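PDB 2WNK: sporozoite-specific SAG protein from Toxoplasma gondii, which is a SAG2-related surface antigen of the sporozoite stage, built of two SRS domains and probably displayed on the parasite membrane. Local coordinates for residues I13-E18 against V123-K128; T45-T50 against T94-L99. All coordinates share one frame; numbering follows the deposited sequence.

In the fold
Both contacts lie in the first SRS domain, with their centres about 10 Å apart. Contact 1 pairs strand 12-17 with strand 121-127. Its two segments are separated by 104 residues, so the pairing closes a long loop of the chain. Contact 2 is nested inside that loop and joins strand 46-48 to strand 94-101. Strands 94-101 and 121-127 follow each other in sequence and are antiparallel neighbours in one mixed sheet, whose order is 12-17, 121-127, 94-101, 34-36. The contacts therefore touch, through H124 on one side and S95 and F97 on the other. Contact 1 joins two strands within the sheet, while contact 2 attaches a crossing strand to it.

Contact 1. Residues I13-E18 against V123-K128; sequences ISFTVE and VHILVK
I13 and V123 face each other in a parallel strand pair that runs in register to V17 and V127. Five backbone bonds alternate between the strands. H124 N, L126 N and K128 N donate to I13 O, F15 O and V17 O, while F15 N and V17 N donate to H124 O and L126 O. The bond from V17 N to L126 O is 2.7 Å.

K128 reaches back across the end of the pair. Its CB and CG rest against V17 O, with CG at 3.4 Å from that oxygen. CG, anti to the carbonyl carbon, also comes up beside E18 OE2. A bend at chi2 (-88°) then turns CD outward, on the face that carries T16. CE lies 3.8 Å from T16 CG2. A second bend at chi4 (83°) brings NZ to 3.0 Å from E18 OE2. NZ meets OE2 from above the carboxylate plane, 40° out of it, in a salt bridge.

The pair is the parallel edge of the mixed sheet in the first SRS domain, joining an early strand to a late one. On its inner face, I13 CG1 packs beside V123 CG2 at 3.9 Å. V123 CG1 meets the edge of the F15 ring at CE2, 4.1 Å away. V17 CG2 touches I125 CG2 at 3.9 Å. V24 and F26 of strand 22-28 pack against this layer. On the other face, T16 OG1 lies alongside L126 CB, and H124 NE2 is hydrogen-bonded to S95 OG.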
loop_
_atom_site.group_PDB
_atom_site.type_symbol
_atom_site.label_atom_id
_atom_site.label_comp_id
_atom_site.label_asym_id
_atom_site.label_seq_id
_atom_site.Cartn_x
_atom_site.Cartn_y
_atom_site.Cartn_z
ATOM N N ILE A 13 16.055 6.365 10.220
ATOM C CA ILE A 13 14.829 6.933 9.692
ATOM C C ILE A 13 14.029 5.732 9.217
ATOM O O ILE A 13 14.608 4.694 8.831
ATOM C CB ILE A 13 15.085 7.932 8.523
ATOM C CG1 ILE A 13 15.762 7.249 7.338
ATOM C CG2 ILE A 13 15.899 9.155 9.007
ATOM C CD1 ILE A 13 15.889 8.172 6.146
ATOM N N SER A 14 12.705 5.844 9.304
ATOM C CA SER A 14 11.865 4.714 8.991
ATOM C C SER A 14 10.773 5.079 8.004
ATOM O O SER A 14 10.260 6.213 7.985
ATOM C CB SER A 14 11.260 4.086 10.238
ATOM O OG SER A 14 10.588 5.069 11.003
ATOM N N PHE A 15 10.455 4.103 7.160
ATOM C CA PHE A 15 9.355 4.253 6.225
ATOM C C PHE A 15 8.514 3.005 6.251
ATOM O O PHE A 15 8.977 1.948 6.680
ATOM C CB PHE A 15 9.873 4.440 4.805
ATOM C CG PHE A 15 10.823 5.552 4.644
ATOM C CD1 PHE A 15 10.400 6.815 4.220
ATOM C CD2 PHE A 15 12.182 5.340 4.862
ATOM C CE1 PHE A 15 11.314 7.831 4.037
ATOM C CE2 PHE A 15 13.095 6.375 4.683
ATOM C CZ PHE A 15 12.669 7.613 4.280
ATOM N N THR A 16 7.285 3.122 5.763
ATOM C CA THR A 16 6.410 1.972 5.655
ATOM C C THR A 16 5.821 1.914 4.243
ATOM O O THR A 16 5.385 2.943 3.699
ATOM C CB THR A 16 5.273 2.055 6.676
ATOM O OG1 THR A 16 5.813 2.180 8.000
ATOM C CG2 THR A 16 4.400 0.815 6.606
ATOM N N VAL A 17 5.822 0.730 3.651
ATOM C CA VAL A 17 5.199 0.524 2.352
ATOM C C VAL A 17 3.847 -0.145 2.596
ATOM O O VAL A 17 3.777 -1.251 3.118
ATOM C CB VAL A 17 6.068 -0.340 1.408
ATOM C CG1 VAL A 17 5.313 -0.631 0.100
ATOM C CG2 VAL A 17 7.413 0.380 1.087
ATOM N N GLU A 18 2.779 0.527 2.189
ATOM C CA GLU A 18 1.419 0.099 2.527
ATOM C C GLU A 18 0.662 -0.534 1.355
ATOM O O GLU A 18 -0.307 -1.283 1.547
ATOM C CB GLU A 18 0.637 1.311 3.029
ATOM C CG GLU A 18 1.397 2.139 4.051
ATOM C CD GLU A 18 0.865 1.953 5.452
ATOM O OE1 GLU A 18 1.020 2.897 6.269
ATOM O OE2 GLU A 18 0.273 0.880 5.724
ATOM N N VAL A 123 18.400 3.087 7.767
ATOM C CA VAL A 123 17.133 3.237 7.061
ATOM C C VAL A 123 16.378 1.942 7.218
ATOM O O VAL A 123 16.902 0.879 6.851
ATOM C CB VAL A 123 17.371 3.445 5.579
ATOM C CG1 VAL A 123 16.011 3.453 4.819
ATOM C CG2 VAL A 123 18.087 4.763 5.366
ATOM N N HIS A 124 15.202 2.015 7.833
ATOM C CA HIS A 124 14.388 0.838 8.073
ATOM C C HIS A 124 13.123 0.989 7.224
ATOM O O HIS A 124 12.394 1.985 7.384
ATOM C CB HIS A 124 13.998 0.771 9.526
ATOM C CG HIS A 124 13.004 -0.306 9.817
ATOM N ND1 HIS A 124 11.940 -0.116 10.668
ATOM C CD2 HIS A 124 12.876 -1.563 9.328
ATOM C CE1 HIS A 124 11.213 -1.220 10.717
ATOM N NE2 HIS A 124 11.761 -2.114 9.915
ATOM N N ILE A 125 12.877 0.028 6.343
ATOM C CA ILE A 125 11.655 0.057 5.540
ATOM C C ILE A 125 10.797 -1.129 5.953
ATOM O O ILE A 125 11.222 -2.289 5.806
ATOM C CB ILE A 125 11.927 0.031 4.035
ATOM C CG1 ILE A 125 12.813 1.231 3.630
ATOM C CG2 ILE A 125 10.581 0.022 3.295
ATOM C CD1 ILE A 125 13.409 1.145 2.207
ATOM N N LEU A 126 9.629 -0.820 6.510
ATOM C CA LEU A 126 8.631 -1.826 6.891
ATOM C C LEU A 126 7.664 -2.041 5.719
ATOM O O LEU A 126 7.032 -1.102 5.252
ATOM C CB LEU A 126 7.855 -1.367 8.121
ATOM C CG LEU A 126 6.827 -2.427 8.566
ATOM C CD1 LEU A 126 7.513 -3.701 8.973
ATOM C CD2 LEU A 126 5.874 -1.940 9.656
ATOM N N VAL A 127 7.567 -3.269 5.233
ATOM C CA VAL A 127 6.694 -3.553 4.108
ATOM C C VAL A 127 5.499 -4.378 4.619
ATOM O O VAL A 127 5.667 -5.460 5.191
ATOM C CB VAL A 127 7.447 -4.293 3.003
ATOM C CG1 VAL A 127 6.532 -4.548 1.820
ATOM C CG2 VAL A 127 8.679 -3.478 2.550
ATOM N N LYS A 128 4.296 -3.849 4.440
ATOM C CA LYS A 128 3.097 -4.510 4.979
ATOM C C LYS A 128 2.705 -5.707 4.123
ATOM O O LYS A 128 3.103 -5.785 2.948
ATOM C CB LYS A 128 1.928 -3.522 5.026
ATOM C CG LYS A 128 2.166 -2.313 5.933
ATOM C CD LYS A 128 1.726 -2.634 7.349
ATOM C CE LYS A 128 2.032 -1.522 8.344
ATOM N NZ LYS A 128 0.981 -0.464 8.310
#

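Contact 2. Residues T45-T50 against T94-L99; sequences TKVCTT and TSVFFL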
loop_
_atom_site.group_PDB
_atom_site.type_symbol
_atom_site.label_atom_id
_atom_site.label_comp_id
_atom_site.label_asym_id
_atom_site.label_seq_id
_atom_site.Cartn_x
_atom_site.Cartn_y
_atom_site.Cartn_z
ATOM N N THR A 45 20.715 -6.599 -6.600
ATOM C CA THR A 45 20.592 -5.677 -5.460
ATOM C C THR A 45 20.516 -6.443 -4.161
ATOM O O THR A 45 19.810 -7.449 -4.102
ATOM C CB THR A 45 19.293 -4.863 -5.562
ATOM O OG1 THR A 45 19.328 -4.110 -6.784
ATOM C CG2 THR A 45 19.159 -3.886 -4.399
ATOM N N LYS A 46 21.221 -5.959 -3.133
ATOM C CA LYS A 46 21.153 -6.578 -1.816
ATOM C C LYS A 46 20.545 -5.622 -0.788
ATOM O O LYS A 46 20.563 -4.388 -0.980
ATOM C CB LYS A 46 22.543 -7.029 -1.363
ATOM C CG LYS A 46 23.187 -8.026 -2.323
ATOM C CD LYS A 46 24.356 -8.749 -1.659
ATOM C CE LYS A 46 23.855 -9.807 -0.674
ATOM N NZ LYS A 46 24.955 -10.479 0.097
ATOM N N VAL A 47 20.005 -6.179 0.293
ATOM C CA VAL A 47 19.460 -5.363 1.386
ATOM C C VAL A 47 20.027 -5.927 2.672
ATOM O O VAL A 47 20.399 -7.099 2.720
ATOM C CB VAL A 47 17.945 -5.449 1.479
ATOM C CG1 VAL A 47 17.316 -4.953 0.132
ATOM C CG2 VAL A 47 17.505 -6.909 1.821
ATOM N N CYS A 48 20.047 -5.124 3.736
ATOM C CA CYS A 48 20.353 -5.693 5.074
ATOM C C CYS A 48 19.077 -6.232 5.707
ATOM O O CYS A 48 17.971 -5.773 5.399
ATOM C CB CYS A 48 21.030 -4.668 5.960
ATOM S SG CYS A 48 22.588 -4.224 5.231
ATOM N N THR A 49 19.233 -7.240 6.565
ATOM C CA THR A 49 18.090 -7.828 7.219
ATOM C C THR A 49 18.153 -7.628 8.731
ATOM O O THR A 49 17.313 -8.121 9.470
ATOM C CB THR A 49 17.966 -9.338 6.869
ATOM O OG1 THR A 49 19.230 -9.970 7.183
ATOM C CG2 THR A 49 17.597 -9.472 5.371
ATOM N N THR A 50 19.169 -6.888 9.167
ATOM C CA THR A 50 19.253 -6.341 10.511
ATOM C C THR A 50 19.699 -4.876 10.395
ATOM O O THR A 50 20.300 -4.462 9.384
ATOM C CB THR A 50 20.282 -7.056 11.366
ATOM O OG1 THR A 50 21.519 -7.027 10.652
ATOM C CG2 THR A 50 19.830 -8.514 11.671
ATOM N N THR A 94 7.228 -7.667 6.438
ATOM C CA THR A 94 8.626 -7.837 6.759
ATOM C C THR A 94 9.380 -6.526 6.691
ATOM O O THR A 94 8.817 -5.464 6.338
ATOM C CB THR A 94 9.247 -8.882 5.845
ATOM O OG1 THR A 94 10.561 -9.214 6.335
ATOM C CG2 THR A 94 9.264 -8.379 4.435
ATOM N N SER A 95 10.657 -6.599 7.040
ATOM C CA SER A 95 11.471 -5.398 7.156
ATOM C C SER A 95 12.745 -5.558 6.335
ATOM O O SER A 95 13.387 -6.615 6.348
ATOM C CB SER A 95 11.867 -5.151 8.610
ATOM O OG SER A 95 10.796 -4.620 9.373
ATOM N N VAL A 96 13.123 -4.510 5.614
ATOM C CA VAL A 96 14.457 -4.426 5.058
ATOM C C VAL A 96 15.200 -3.205 5.633
ATOM O O VAL A 96 14.583 -2.243 6.066
ATOM C CB VAL A 96 14.503 -4.418 3.513
ATOM C CG1 VAL A 96 13.867 -5.736 2.959
ATOM C CG2 VAL A 96 13.781 -3.215 2.926
ATOM N N PHE A 97 16.514 -3.257 5.584
ATOM C CA PHE A 97 17.360 -2.219 6.181
ATOM C C PHE A 97 18.465 -1.830 5.257
ATOM O O PHE A 97 18.967 -2.651 4.449
ATOM C CB PHE A 97 18.010 -2.743 7.483
ATOM C CG PHE A 97 17.039 -3.156 8.535
ATOM C CD1 PHE A 97 16.611 -2.228 9.463
ATOM C CD2 PHE A 97 16.534 -4.455 8.578
ATOM C CE1 PHE A 97 15.721 -2.599 10.459
ATOM C CE2 PHE A 97 15.652 -4.830 9.577
ATOM C CZ PHE A 97 15.247 -3.910 10.502
ATOM N N PHE A 98 18.889 -0.553 5.389
ATOM C CA PHE A 98 20.131 -0.117 4.792
ATOM C C PHE A 98 20.929 0.712 5.783
ATOM O O PHE A 98 20.370 1.181 6.803
ATOM C CB PHE A 98 19.832 0.787 3.576
ATOM C CG PHE A 98 18.960 0.110 2.549
ATOM C CD1 PHE A 98 19.530 -0.770 1.625
ATOM C CD2 PHE A 98 17.582 0.317 2.544
ATOM C CE1 PHE A 98 18.768 -1.420 0.663
ATOM C CE2 PHE A 98 16.790 -0.340 1.596
ATOM C CZ PHE A 98 17.388 -1.213 0.659
ATOM N N LEU A 99 22.222 0.910 5.492
ATOM C CA LEU A 99 22.974 1.935 6.188
ATOM C C LEU A 99 23.492 2.977 5.213
ATOM O O LEU A 99 23.895 2.633 4.090
ATOM C CB LEU A 99 24.198 1.313 6.870
ATOM C CG LEU A 99 23.760 0.438 8.052
ATOM C CD1 LEU A 99 24.904 -0.457 8.531
ATOM C CD2 LEU A 99 23.236 1.318 9.210
#
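C48 and F97 are joined by two backbone hydrogen bonds. C48 N donates to F97 O at 2.8 Å, and F97 N donates to C48 O at 2.9 Å. Both are bent, with N-H...O angles near 145°. The second donor stands above the carbonyl plane of C48. The bend fits the strand geometry: the short axes of 46-48 and 94-99 run at 96° to each other. The strands meet in one antiparallel hydrogen-bonded pair and then diverge.

Aromatic contacts flank this bridge. The F97 ring lies against the backbone of T49 and T50. T50 C sits over one ring face, offset toward the rim, and CD2 of F97 comes 3.6 Å from T49 C. C48 O lies at the ring edge, in its plane. F97 CB is 3.4 Å from T50 O. F97 CG stands anti to the carbonyl carbon (chi1 -60°), which lays the ring along the turn after C48. F97 also stacks on H124. The edge of the F98 ring turns CE1 toward K46 O, at 3.8 Å.

Aliphatic packing completes the join. The two methyls of V47 serve different partners. CG1 of V47 meets F98 CZ at 3.8 Å, and CG2 meets V96 CG1 at 4.0 Å. V96 and F98 thus reach V47 from the same strand. C48 CB packs on F97 CB, and C48 SG leads away to the disulfide with C53.

Strand 46-48 also pairs with strand 56-58, through backbone bonds such as V47 with A57. The arrangement is a beta hairpin whose connecting loop is tied back to C48 by the disulfide with C53. It is set crosswise on a strand of the mixed sheet, within the disulfide-rich beta sandwich of the SRS fold.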